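Local coordinates for protein probable ribosomal RNA small subunit methyltransferase (Thermus thermophilus, PDB 3DMH) that methylates the N2 atom of a guanine in 16S ribosomal RNA, taking the methyl group from S-adenosylmethionine, at residues Gly65-Glu70 with Tyr102-Leu107; Leu93-Ala98 with His202-Phe207; Lys273-Asn278 with Ala282-Ser287; Ala321-Ala326 with Phe336-Asn341. All blocks are in the same frame, centred on the assembly; numbering follows the deposited sequence.

Interaction 1 (Gly65-Glu70 with Tyr102-Leu107); sequences GRMAVE and YDLVVL
Met-67 and Leu-104 cross at about a right angle, the thioether of one laid against a methyl branch of the other: Met-67 SD stands 3.9 Å from Leu-104 CD2, and Met-67 CE reaches to 4.2 Å from Leu-104 CB. The methionine chain is extended until its last bond, where a turn (chi3 72°) brings the terminal methyl round to the leucine. A flexible unbranched chain suits this spot, because it must span the strand between the two segments.

Glu-70 and Tyr-102 meet on the other face of the sheet. The phenol oxygen touches the aliphatic part of the glutamate, with Tyr-102 OH 4.0 Å from Glu-70 CG, while the carboxylate plane is turned 65° from the ring. Bent at chi2, Glu-70 carries its charge away to a salt bridge with Arg-90, leaving methylenes to the tyrosine.

No hydrogen bond joins the segments, since strand 48-51 runs between them: Ala-49 lies under Met-67 and Leu-50 under Glu-70 and Tyr-102. The two segments flank the first strand of a Rossmann-like sheet, whose order 3-2-1-4-5-7-6 is that of class I methyltransferases.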
# COMPACT_ATOMS: atom_id res chain seq x y z
N GLY A 65 -11.03 24.73 0.31
CA GLY A 65 -11.31 26.16 0.39
C GLY A 65 -12.75 26.56 0.13
O GLY A 65 -13.16 27.68 0.46
N ARG A 66 -13.54 25.65 -0.46
CA ARG A 66 -14.98 25.87 -0.67
C ARG A 66 -15.84 25.04 0.29
O ARG A 66 -17.01 25.36 0.56
CB ARG A 66 -15.34 25.55 -2.12
CG ARG A 66 -14.64 26.47 -3.11
CD ARG A 66 -15.65 27.04 -4.08
NE ARG A 66 -15.67 26.30 -5.32
CZ ARG A 66 -16.70 26.26 -6.16
NH1 ARG A 66 -17.83 26.89 -5.88
NH2 ARG A 66 -16.61 25.56 -7.28
N MET A 67 -15.25 23.97 0.81
CA MET A 67 -15.89 23.01 1.70
C MET A 67 -14.86 22.64 2.75
O MET A 67 -13.67 22.82 2.50
CB MET A 67 -16.20 21.70 0.95
CG MET A 67 -17.29 21.82 -0.05
SD MET A 67 -17.77 20.18 -0.58
CE MET A 67 -18.63 19.61 0.88
N ALA A 68 -15.31 22.10 3.87
CA ALA A 68 -14.38 21.41 4.78
C ALA A 68 -14.14 20.04 4.17
O ALA A 68 -15.08 19.32 3.87
CB ALA A 68 -14.98 21.27 6.16
N VAL A 69 -12.88 19.71 3.94
CA VAL A 69 -12.56 18.42 3.32
C VAL A 69 -11.67 17.58 4.23
O VAL A 69 -10.57 18.02 4.62
CB VAL A 69 -11.86 18.58 1.97
CG1 VAL A 69 -11.58 17.23 1.32
CG2 VAL A 69 -12.68 19.49 1.03
N GLU A 70 -12.14 16.38 4.56
CA GLU A 70 -11.32 15.42 5.31
C GLU A 70 -10.89 14.33 4.32
O GLU A 70 -11.57 14.09 3.31
CB GLU A 70 -12.14 14.84 6.46
CG GLU A 70 -11.43 13.76 7.30
CD GLU A 70 -10.18 14.26 8.00
OE1 GLU A 70 -10.28 14.52 9.22
OE2 GLU A 70 -9.11 14.40 7.35
N TYR A 102 -21.06 13.49 6.85
CA TYR A 102 -20.59 14.17 5.63
C TYR A 102 -21.70 14.41 4.65
O TYR A 102 -22.64 13.62 4.56
CB TYR A 102 -19.47 13.36 4.95
CG TYR A 102 -18.30 13.21 5.87
CD1 TYR A 102 -17.34 14.21 5.96
CD2 TYR A 102 -18.20 12.10 6.71
CE1 TYR A 102 -16.28 14.09 6.84
CE2 TYR A 102 -17.14 11.97 7.59
CZ TYR A 102 -16.18 12.98 7.66
OH TYR A 102 -15.12 12.87 8.53
N ASP A 103 -21.59 15.50 3.91
CA ASP A 103 -22.55 15.82 2.85
C ASP A 103 -22.11 15.29 1.48
O ASP A 103 -22.94 15.03 0.60
CB ASP A 103 -22.71 17.34 2.76
CG ASP A 103 -23.04 17.97 4.09
OD1 ASP A 103 -24.08 17.61 4.67
OD2 ASP A 103 -22.26 18.84 4.54
N LEU A 104 -20.79 15.11 1.31
CA LEU A 104 -20.23 14.69 0.04
C LEU A 104 -19.07 13.75 0.26
O LEU A 104 -18.25 14.01 1.13
CB LEU A 104 -19.72 15.93 -0.72
CG LEU A 104 -19.22 15.74 -2.15
CD1 LEU A 104 -20.33 15.32 -3.09
CD2 LEU A 104 -18.58 17.04 -2.66
N VAL A 105 -19.02 12.67 -0.52
CA VAL A 105 -17.86 11.76 -0.49
C VAL A 105 -17.26 11.69 -1.88
O VAL A 105 -17.98 11.68 -2.88
CB VAL A 105 -18.26 10.35 0.05
CG1 VAL A 105 -17.11 9.35 -0.08
CG2 VAL A 105 -18.69 10.45 1.49
N VAL A 106 -15.93 11.63 -1.94
CA VAL A 106 -15.21 11.43 -3.19
C VAL A 106 -14.47 10.09 -3.10
O VAL A 106 -13.74 9.84 -2.14
CB VAL A 106 -14.21 12.58 -3.45
CG1 VAL A 106 -13.41 12.28 -4.72
CG2 VAL A 106 -15.00 13.91 -3.62
N LEU A 107 -14.70 9.21 -4.08
CA LEU A 107 -14.02 7.91 -4.08
C LEU A 107 -13.56 7.54 -5.49
O LEU A 107 -14.38 7.18 -6.36
CB LEU A 107 -14.94 6.81 -3.51
CG LEU A 107 -14.44 5.37 -3.57
CD1 LEU A 107 -13.17 5.22 -2.73
CD2 LEU A 107 -15.51 4.46 -3.05

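Interaction 2 (Leu93-Ala98 with His202-Phe207); sequences LPWEAA and HLPGVF. With SAM (S-adenosylmethionine), chain D.
Trp-95 holds its CG between the backbone N and the carbonyl carbon (chi1 53°), a crowded position that turns the indole toward Leu-203 and Pro-204. Leu-93 and Leu-203 both set CG beside the backbone N, and their chains cross at about a right angle with Leu-93 CD1 4.1 Å from Leu-203 CD1. The benzo half of the indole carries the rest, approached obliquely: Trp-95 CH2 lies 4.0 Å from Pro-204 CD, and Trp-95 CZ2 4.3 Å from Leu-203 CD2. A wide flat ring can touch both residues at once.

Behind this surface, Leu-203 to Val-206 form a type II beta turn, with Gly-205 supplying the positive phi of its third position. His-202 ND1 donates to Leu-203 O from above the carbonyl plane, bracing the turn.

The same segment then enters the cofactor site. Phe-207 spreads one face under the sulfonium of S-adenosylmethionine, with SAM CE 3.4 Å above the ring plane, over its centre, and Phe-207 CD2 3.4 Å from SAM SD. An alanine here would probably leave the sulfonium and its methyl without the aromatic face beneath them, and that end of the cofactor freer to shift.

Across the segments the chemistry is wholly apolar, without a hydrogen bond, implying that the two halves of the chain are joined here by shape and exclusion of water.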
# COMPACT_ATOMS: atom_id res chain seq x y z
N LEU A 93 -8.10 3.82 7.49
CA LEU A 93 -8.79 2.97 6.54
C LEU A 93 -10.10 3.63 6.12
O LEU A 93 -10.70 4.38 6.89
CB LEU A 93 -9.11 1.64 7.21
CG LEU A 93 -7.90 0.92 7.81
CD1 LEU A 93 -8.39 -0.18 8.75
CD2 LEU A 93 -7.02 0.34 6.72
N PRO A 94 -10.57 3.33 4.89
CA PRO A 94 -11.79 3.97 4.42
C PRO A 94 -12.96 3.72 5.36
O PRO A 94 -13.76 4.63 5.62
CB PRO A 94 -12.04 3.31 3.05
CG PRO A 94 -10.71 2.81 2.61
CD PRO A 94 -9.93 2.47 3.87
N TRP A 95 -13.04 2.50 5.89
CA TRP A 95 -14.13 2.13 6.78
C TRP A 95 -13.99 2.62 8.23
O TRP A 95 -14.82 2.29 9.10
CB TRP A 95 -14.36 0.61 6.75
CG TRP A 95 -13.13 -0.18 7.01
CD1 TRP A 95 -12.66 -0.57 8.22
CD2 TRP A 95 -12.22 -0.70 6.03
NE1 TRP A 95 -11.51 -1.32 8.07
CE2 TRP A 95 -11.21 -1.40 6.73
CE3 TRP A 95 -12.16 -0.64 4.63
CZ2 TRP A 95 -10.15 -2.05 6.08
CZ3 TRP A 95 -11.09 -1.28 3.97
CH2 TRP A 95 -10.11 -1.97 4.70
N GLU A 96 -12.97 3.44 8.47
CA GLU A 96 -12.86 4.13 9.75
C GLU A 96 -13.59 5.48 9.70
O GLU A 96 -13.60 6.20 10.69
CB GLU A 96 -11.40 4.29 10.18
CG GLU A 96 -10.78 2.95 10.62
CD GLU A 96 -9.31 3.04 10.99
OE1 GLU A 96 -8.60 3.87 10.36
OE2 GLU A 96 -8.89 2.29 11.90
N ALA A 97 -14.22 5.78 8.56
CA ALA A 97 -14.96 7.04 8.40
C ALA A 97 -16.10 7.16 9.42
O ALA A 97 -16.77 6.19 9.71
CB ALA A 97 -15.52 7.17 6.99
N ALA A 98 -16.26 8.37 9.95
CA ALA A 98 -17.37 8.70 10.84
C ALA A 98 -18.72 8.54 10.14
O ALA A 98 -18.92 9.03 9.03
CB ALA A 98 -17.20 10.13 11.35
N HIS A 202 -5.37 -11.02 7.97
CA HIS A 202 -5.29 -9.81 7.15
C HIS A 202 -6.63 -9.19 6.80
O HIS A 202 -7.68 -9.86 6.75
CB HIS A 202 -4.45 -10.05 5.90
CG HIS A 202 -5.01 -11.09 4.98
ND1 HIS A 202 -6.10 -10.86 4.18
CD2 HIS A 202 -4.63 -12.37 4.74
CE1 HIS A 202 -6.37 -11.94 3.49
NE2 HIS A 202 -5.50 -12.88 3.81
N LEU A 203 -6.56 -7.88 6.56
CA LEU A 203 -7.66 -7.10 6.06
C LEU A 203 -7.69 -7.17 4.53
O LEU A 203 -6.78 -7.75 3.91
CB LEU A 203 -7.52 -5.64 6.53
CG LEU A 203 -7.70 -5.42 8.04
CD1 LEU A 203 -7.11 -4.05 8.41
CD2 LEU A 203 -9.16 -5.46 8.42
N PRO A 204 -8.75 -6.59 3.90
CA PRO A 204 -8.79 -6.63 2.44
C PRO A 204 -7.68 -5.81 1.79
O PRO A 204 -7.19 -4.83 2.37
CB PRO A 204 -10.14 -5.98 2.11
CG PRO A 204 -10.96 -6.07 3.34
CD PRO A 204 -9.96 -5.98 4.48
N GLY A 205 -7.27 -6.26 0.60
CA GLY A 205 -6.42 -5.46 -0.28
C GLY A 205 -4.94 -5.76 -0.17
O GLY A 205 -4.11 -5.25 -0.97
N VAL A 206 -4.57 -6.56 0.82
CA VAL A 206 -3.15 -6.90 1.03
C VAL A 206 -2.61 -7.72 -0.12
O VAL A 206 -3.37 -8.40 -0.85
CB VAL A 206 -2.94 -7.66 2.37
CG1 VAL A 206 -3.45 -6.84 3.54
CG2 VAL A 206 -3.62 -9.04 2.31
N PHE A 207 -1.29 -7.66 -0.29
CA PHE A 207 -0.65 -8.54 -1.28
C PHE A 207 -0.80 -9.99 -0.85
O PHE A 207 -0.58 -10.34 0.33
CB PHE A 207 0.84 -8.21 -1.40
CG PHE A 207 1.59 -9.16 -2.28
CD1 PHE A 207 1.47 -9.07 -3.66
CD2 PHE A 207 2.42 -10.14 -1.74
CE1 PHE A 207 2.16 -9.95 -4.50
CE2 PHE A 207 3.13 -11.03 -2.56
CZ PHE A 207 2.99 -10.92 -3.95
N SAM D . 6.70 -9.23 2.38
CA SAM D . 5.28 -9.61 2.04
C SAM D . 5.27 -11.02 1.49
O SAM D . 6.37 -11.49 1.18
OXT SAM D . 4.19 -11.60 1.33
CB SAM D . 4.69 -8.67 0.99
CG SAM D . 5.44 -8.61 -0.35
SD SAM D . 4.57 -7.55 -1.55
CE SAM D . 5.22 -8.19 -3.13
C5' SAM D . 5.41 -5.94 -1.48
C4' SAM D . 4.99 -5.12 -0.27
O4' SAM D . 5.64 -3.87 -0.43
C3' SAM D . 3.48 -4.86 -0.16
O3' SAM D . 2.96 -5.26 1.10
C2' SAM D . 3.37 -3.35 -0.39
O2' SAM D . 2.28 -2.71 0.25
C1' SAM D . 4.75 -2.92 0.11
N9 SAM D . 5.09 -1.58 -0.33
C8 SAM D . 4.73 -0.93 -1.51
N7 SAM D . 5.30 0.30 -1.53
C5 SAM D . 6.01 0.44 -0.35
C6 SAM D . 6.75 1.49 0.21
N6 SAM D . 6.87 2.67 -0.42
N1 SAM D . 7.34 1.28 1.43
C2 SAM D . 7.20 0.09 2.11
N3 SAM D . 6.42 -0.95 1.61
C4 SAM D . 5.86 -0.75 0.39

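Interaction 3 (Lys273-Asn278 with Ala282-Ser287); sequences KGLEAN and AQALHS
Leu-275, which gives up the most surface to this contact, points from the helix end toward Ala-282, and both branches of its fork close on that one methyl: Leu-275 CD1 is 3.8 Å and Leu-275 CD2 3.9 Å from Ala-282 CB. Leu-275 CD1 also rests 3.8 Å from Ala-282 O. A chi1 of -70°, with CG anti to the carbonyl carbon, directs the fork at the alanine, whose small side chain lets the backbone come close.

Ala-284, two residues on and directed toward the helix, adds a lighter touch, its CB 4.4 Å from Leu-275 CD1. The small methyls of the two alanines suit the place because the leucine fork lies directly against them.

Just past the helix, Asn-278 secures the turn: its ND2 donates to Gly-274 O over 2.7 Å, nearly straight at 174° and within the plane of its own amide. Thr-199 O accepts from the same ND2.

The contact closes the second step of the beta-alpha-beta unit made by strand 257-262, helix 265-277 and strand 283-286. Leu-249 of helix 248-253 also packs on Leu-275, and Ala-282 touches Val-258 of the neighbouring parallel strand.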
# COMPACT_ATOMS: atom_id res chain seq x y z
N LYS A 273 -1.82 -7.94 13.82
CA LYS A 273 -2.75 -8.98 14.29
C LYS A 273 -2.11 -10.36 14.17
O LYS A 273 -2.25 -11.19 15.08
CB LYS A 273 -4.08 -8.95 13.54
CG LYS A 273 -5.13 -9.95 14.07
CD LYS A 273 -6.52 -9.67 13.52
CE LYS A 273 -7.52 -10.74 13.96
NZ LYS A 273 -8.91 -10.40 13.52
N GLY A 274 -1.38 -10.60 13.08
CA GLY A 274 -0.69 -11.89 12.91
C GLY A 274 0.37 -12.14 13.96
O GLY A 274 0.46 -13.23 14.52
N LEU A 275 1.19 -11.12 14.26
CA LEU A 275 2.21 -11.25 15.33
C LEU A 275 1.57 -11.62 16.67
O LEU A 275 2.06 -12.53 17.39
CB LEU A 275 3.02 -9.95 15.48
CG LEU A 275 3.97 -9.63 14.32
CD1 LEU A 275 4.38 -8.17 14.34
CD2 LEU A 275 5.19 -10.60 14.29
N GLU A 276 0.47 -10.94 17.00
CA GLU A 276 -0.26 -11.19 18.24
C GLU A 276 -0.82 -12.60 18.29
O GLU A 276 -0.70 -13.28 19.32
CB GLU A 276 -1.42 -10.21 18.37
CG GLU A 276 -1.01 -8.78 18.63
CD GLU A 276 -2.12 -7.77 18.33
OE1 GLU A 276 -3.32 -8.18 18.30
OE2 GLU A 276 -1.81 -6.58 18.13
N ALA A 277 -1.42 -13.02 17.18
CA ALA A 277 -2.08 -14.32 17.10
C ALA A 277 -1.11 -15.49 17.22
O ALA A 277 -1.49 -16.59 17.61
CB ALA A 277 -2.87 -14.42 15.80
N ASN A 278 0.15 -15.24 16.86
CA ASN A 278 1.18 -16.28 16.85
C ASN A 278 2.17 -16.22 18.04
O ASN A 278 3.22 -16.89 17.99
CB ASN A 278 1.90 -16.29 15.48
CG ASN A 278 0.99 -16.77 14.34
OD1 ASN A 278 0.98 -17.96 14.01
ND2 ASN A 278 0.19 -15.86 13.78
N ALA A 282 7.54 -8.28 16.98
CA ALA A 282 8.30 -7.55 15.97
C ALA A 282 7.75 -6.13 15.88
O ALA A 282 6.62 -5.86 16.32
CB ALA A 282 8.22 -8.24 14.60
N GLN A 283 8.55 -5.22 15.33
CA GLN A 283 8.10 -3.86 15.11
C GLN A 283 7.45 -3.82 13.76
O GLN A 283 8.05 -4.23 12.77
CB GLN A 283 9.26 -2.88 15.16
CG GLN A 283 9.93 -2.84 16.52
CD GLN A 283 11.02 -1.79 16.58
OE1 GLN A 283 10.74 -0.59 16.50
NE2 GLN A 283 12.25 -2.24 16.71
N ALA A 284 6.20 -3.39 13.74
CA ALA A 284 5.43 -3.34 12.51
C ALA A 284 5.19 -1.87 12.20
O ALA A 284 4.22 -1.27 12.68
CB ALA A 284 4.10 -4.07 12.69
N LEU A 285 6.06 -1.30 11.37
CA LEU A 285 6.05 0.14 11.17
C LEU A 285 5.33 0.51 9.90
O LEU A 285 5.53 -0.10 8.86
CB LEU A 285 7.47 0.70 11.12
CG LEU A 285 8.36 0.31 12.30
CD1 LEU A 285 9.69 0.98 12.12
CD2 LEU A 285 7.72 0.74 13.59
N HIS A 286 4.52 1.55 10.03
CA HIS A 286 3.87 2.16 8.88
C HIS A 286 4.85 3.20 8.36
O HIS A 286 5.09 4.23 8.99
CB HIS A 286 2.54 2.78 9.33
CG HIS A 286 1.69 3.24 8.19
ND1 HIS A 286 0.71 4.21 8.31
CD2 HIS A 286 1.65 2.83 6.90
CE1 HIS A 286 0.12 4.38 7.13
NE2 HIS A 286 0.69 3.57 6.26
N SER A 287 5.43 2.93 7.19
CA SER A 287 6.60 3.65 6.73
C SER A 287 6.69 3.61 5.21
O SER A 287 6.42 2.57 4.61
CB SER A 287 7.84 2.93 7.27
OG SER A 287 9.04 3.65 7.00

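Interaction 4 (Ala321-Ala326 with Phe336-Asn341); sequences AFVNVA and FFLVSN. With GMP (guanosine), chain E; SAM (S-adenosylmethionine), chain D.
A beta-alpha-beta crossover links the parallel strands 299-304 and 334-340 through helix 317-329, and Ala-326 meets Phe-336 where that helix lies over the second strand. The short axes run almost antiparallel, at 169°, and approach to 10.2 Å. Ala-326 aims its methyl at one face of the Phe-336 ring in a CH-pi contact: Ala-326 CB is 3.6 Å from the ring centroid and 3.4 Å from Phe-336 CE1, displaced toward the rim. With CG anti to the backbone N (chi1 179°), Phe-336 lifts its ring off the strand to meet the helix, and the small alanine lets the ring come close. Replacing this phenylalanine by an alanine would probably leave the Ala-326 methyl without its aromatic face and open a gap between helix and sheet.

One helical turn earlier, Val-323 crosses Leu-338 at about a right angle, Val-323 CG2 lying 3.9 Å from Leu-338 CD1. In this Rossmann-like methyltransferase fold, strand 299-304 leads into the NPPF motif that begins at Asn-305, and Thr-304 packs against Phe-336 and Leu-338.

Both segments also extend to the ligands. Phe-322 directs its ring edge at the adenine of S-adenosylmethionine, with Phe-322 CZ 3.8 Å from SAM N3. Beyond the strand, Asn-341 N donates to guanosine O6 over 2.9 Å at 162°, while Asn-341 CB comes 3.3 Å from guanosine N7. Ser-340 OG bonds to Asn-341 O, tying down the backbone that presents this donor, and Asn-341 OD1 accepts from Phe-343 N.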
# COMPACT_ATOMS: atom_id res chain seq x y z
N ALA A 321 14.32 1.71 -4.81
CA ALA A 321 14.64 2.29 -3.51
C ALA A 321 14.93 1.23 -2.45
O ALA A 321 15.80 1.43 -1.58
CB ALA A 321 13.52 3.22 -3.06
N PHE A 322 14.21 0.11 -2.49
CA PHE A 322 14.43 -0.97 -1.55
C PHE A 322 15.88 -1.44 -1.63
O PHE A 322 16.53 -1.65 -0.60
CB PHE A 322 13.51 -2.16 -1.86
CG PHE A 322 12.12 -2.05 -1.27
CD1 PHE A 322 11.62 -0.86 -0.73
CD2 PHE A 322 11.30 -3.18 -1.29
CE1 PHE A 322 10.33 -0.85 -0.20
CE2 PHE A 322 10.03 -3.16 -0.77
CZ PHE A 322 9.54 -1.99 -0.21
N VAL A 323 16.39 -1.59 -2.86
CA VAL A 323 17.77 -2.05 -3.04
C VAL A 323 18.75 -1.01 -2.50
O VAL A 323 19.67 -1.37 -1.79
CB VAL A 323 18.06 -2.32 -4.50
CG1 VAL A 323 19.55 -2.70 -4.72
CG2 VAL A 323 17.18 -3.44 -4.97
N ASN A 324 18.52 0.26 -2.84
CA ASN A 324 19.44 1.33 -2.39
C ASN A 324 19.42 1.41 -0.87
O ASN A 324 20.47 1.55 -0.23
CB ASN A 324 19.06 2.69 -2.98
CG ASN A 324 19.11 2.71 -4.50
OD1 ASN A 324 19.77 1.88 -5.13
ND2 ASN A 324 18.41 3.66 -5.10
N VAL A 325 18.22 1.31 -0.29
CA VAL A 325 18.10 1.36 1.16
C VAL A 325 18.76 0.15 1.83
O VAL A 325 19.46 0.30 2.82
CB VAL A 325 16.62 1.57 1.57
CG1 VAL A 325 16.42 1.31 3.07
CG2 VAL A 325 16.19 2.99 1.22
N ALA A 326 18.58 -1.05 1.26
CA ALA A 326 19.19 -2.24 1.81
C ALA A 326 20.70 -2.09 1.92
O ALA A 326 21.31 -2.42 2.95
CB ALA A 326 18.83 -3.45 0.97
N PHE A 336 21.85 -9.41 2.29
CA PHE A 336 20.61 -8.97 1.64
C PHE A 336 20.05 -10.10 0.79
O PHE A 336 20.78 -10.72 -0.00
CB PHE A 336 20.93 -7.78 0.75
CG PHE A 336 19.76 -7.21 -0.00
CD1 PHE A 336 18.54 -6.98 0.63
CD2 PHE A 336 19.90 -6.87 -1.35
CE1 PHE A 336 17.45 -6.41 -0.05
CE2 PHE A 336 18.83 -6.30 -2.06
CZ PHE A 336 17.61 -6.06 -1.41
N PHE A 337 18.75 -10.38 0.95
CA PHE A 337 18.05 -11.37 0.14
C PHE A 337 16.87 -10.69 -0.56
O PHE A 337 16.07 -10.03 0.11
CB PHE A 337 17.46 -12.50 1.00
CG PHE A 337 18.47 -13.35 1.68
CD1 PHE A 337 18.85 -14.58 1.14
CD2 PHE A 337 19.06 -12.93 2.86
CE1 PHE A 337 19.80 -15.37 1.79
CE2 PHE A 337 20.00 -13.71 3.51
CZ PHE A 337 20.37 -14.94 2.97
N LEU A 338 16.76 -10.88 -1.87
CA LEU A 338 15.65 -10.30 -2.65
C LEU A 338 15.06 -11.35 -3.56
O LEU A 338 15.80 -12.12 -4.18
CB LEU A 338 16.18 -9.12 -3.47
CG LEU A 338 15.22 -8.43 -4.45
CD1 LEU A 338 15.56 -6.95 -4.64
CD2 LEU A 338 15.26 -9.16 -5.79
N VAL A 339 13.73 -11.40 -3.67
CA VAL A 339 13.11 -12.38 -4.57
C VAL A 339 12.25 -11.65 -5.60
O VAL A 339 11.55 -10.69 -5.26
CB VAL A 339 12.33 -13.46 -3.79
CG1 VAL A 339 11.16 -12.87 -3.00
CG2 VAL A 339 11.84 -14.58 -4.72
N SER A 340 12.32 -12.10 -6.86
CA SER A 340 11.53 -11.48 -7.91
C SER A 340 11.24 -12.42 -9.07
O SER A 340 11.74 -13.53 -9.13
CB SER A 340 12.23 -10.23 -8.44
OG SER A 340 13.26 -10.56 -9.34
N ASN A 341 10.42 -11.94 -10.00
CA ASN A 341 10.24 -12.61 -11.28
C ASN A 341 11.62 -12.79 -11.93
O ASN A 341 12.46 -11.90 -11.84
CB ASN A 341 9.32 -11.78 -12.17
CG ASN A 341 9.15 -12.37 -13.55
OD1 ASN A 341 9.98 -12.16 -14.44
ND2 ASN A 341 8.07 -13.14 -13.73
C4' GMP E . 2.95 -15.46 -10.61
O4' GMP E . 4.01 -14.65 -10.09
C3' GMP E . 1.75 -14.54 -10.80
O3' GMP E . 0.91 -14.68 -9.65
C2' GMP E . 2.37 -13.15 -10.82
O2' GMP E . 1.45 -12.17 -10.34
C1' GMP E . 3.54 -13.31 -9.88
N9 GMP E . 4.69 -12.41 -10.11
C8 GMP E . 5.12 -11.89 -11.28
N7 GMP E . 6.23 -11.12 -11.10
C5 GMP E . 6.54 -11.17 -9.78
C6 GMP E . 7.58 -10.58 -8.89
O6 GMP E . 8.48 -9.85 -9.35
N1 GMP E . 7.51 -10.88 -7.58
C2 GMP E . 6.55 -11.67 -7.05
N2 GMP E . 6.52 -11.93 -5.72
N3 GMP E . 5.57 -12.23 -7.80
C4 GMP E . 5.52 -12.02 -9.14
N SAM D . 6.70 -9.23 2.38
CA SAM D . 5.28 -9.61 2.04
C SAM D . 5.27 -11.02 1.49
O SAM D . 6.37 -11.49 1.18
OXT SAM D . 4.19 -11.60 1.33
CB SAM D . 4.69 -8.67 0.99
CG SAM D . 5.44 -8.61 -0.35
SD SAM D . 4.57 -7.55 -1.55
CE SAM D . 5.22 -8.19 -3.13
C5' SAM D . 5.41 -5.94 -1.48
C4' SAM D . 4.99 -5.12 -0.27
O4' SAM D . 5.64 -3.87 -0.43
C3' SAM D . 3.48 -4.86 -0.16
O3' SAM D . 2.96 -5.26 1.10
C2' SAM D . 3.37 -3.35 -0.39
O2' SAM D . 2.28 -2.71 0.25
C1' SAM D . 4.75 -2.92 0.11
N9 SAM D . 5.09 -1.58 -0.33
C8 SAM D . 4.73 -0.93 -1.51
N7 SAM D . 5.30 0.30 -1.53
C5 SAM D . 6.01 0.44 -0.35
C6 SAM D . 6.75 1.49 0.21
N6 SAM D . 6.87 2.67 -0.42
N1 SAM D . 7.34 1.28 1.43
C2 SAM D . 7.20 0.09 2.11
N3 SAM D . 6.42 -0.95 1.61
C4 SAM D . 5.86 -0.75 0.39

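Overall arrangement
Two sheets of the same strand order, 3-2-1-4-5-7-6, share out the contacts. Interaction 1 belongs to the first; interactions 3 and 4 lie at two places on the second, their centres about 21 Å apart. Interaction 2 joins the two halves, its segments alternating along the chain with those of interaction 1, with centres about 20 Å apart; interactions 3 and 4 follow in sequence. Interactions 1 and 4 are farthest apart, about 39 Å between centres and on opposite sides of the chain's centre. Interactions 2 and 4 both touch S-adenosylmethionine, and interaction 4 also holds guanosine, consistent with a reaction site built mainly at the second sheet, the first lying to one side and joined at interaction 2.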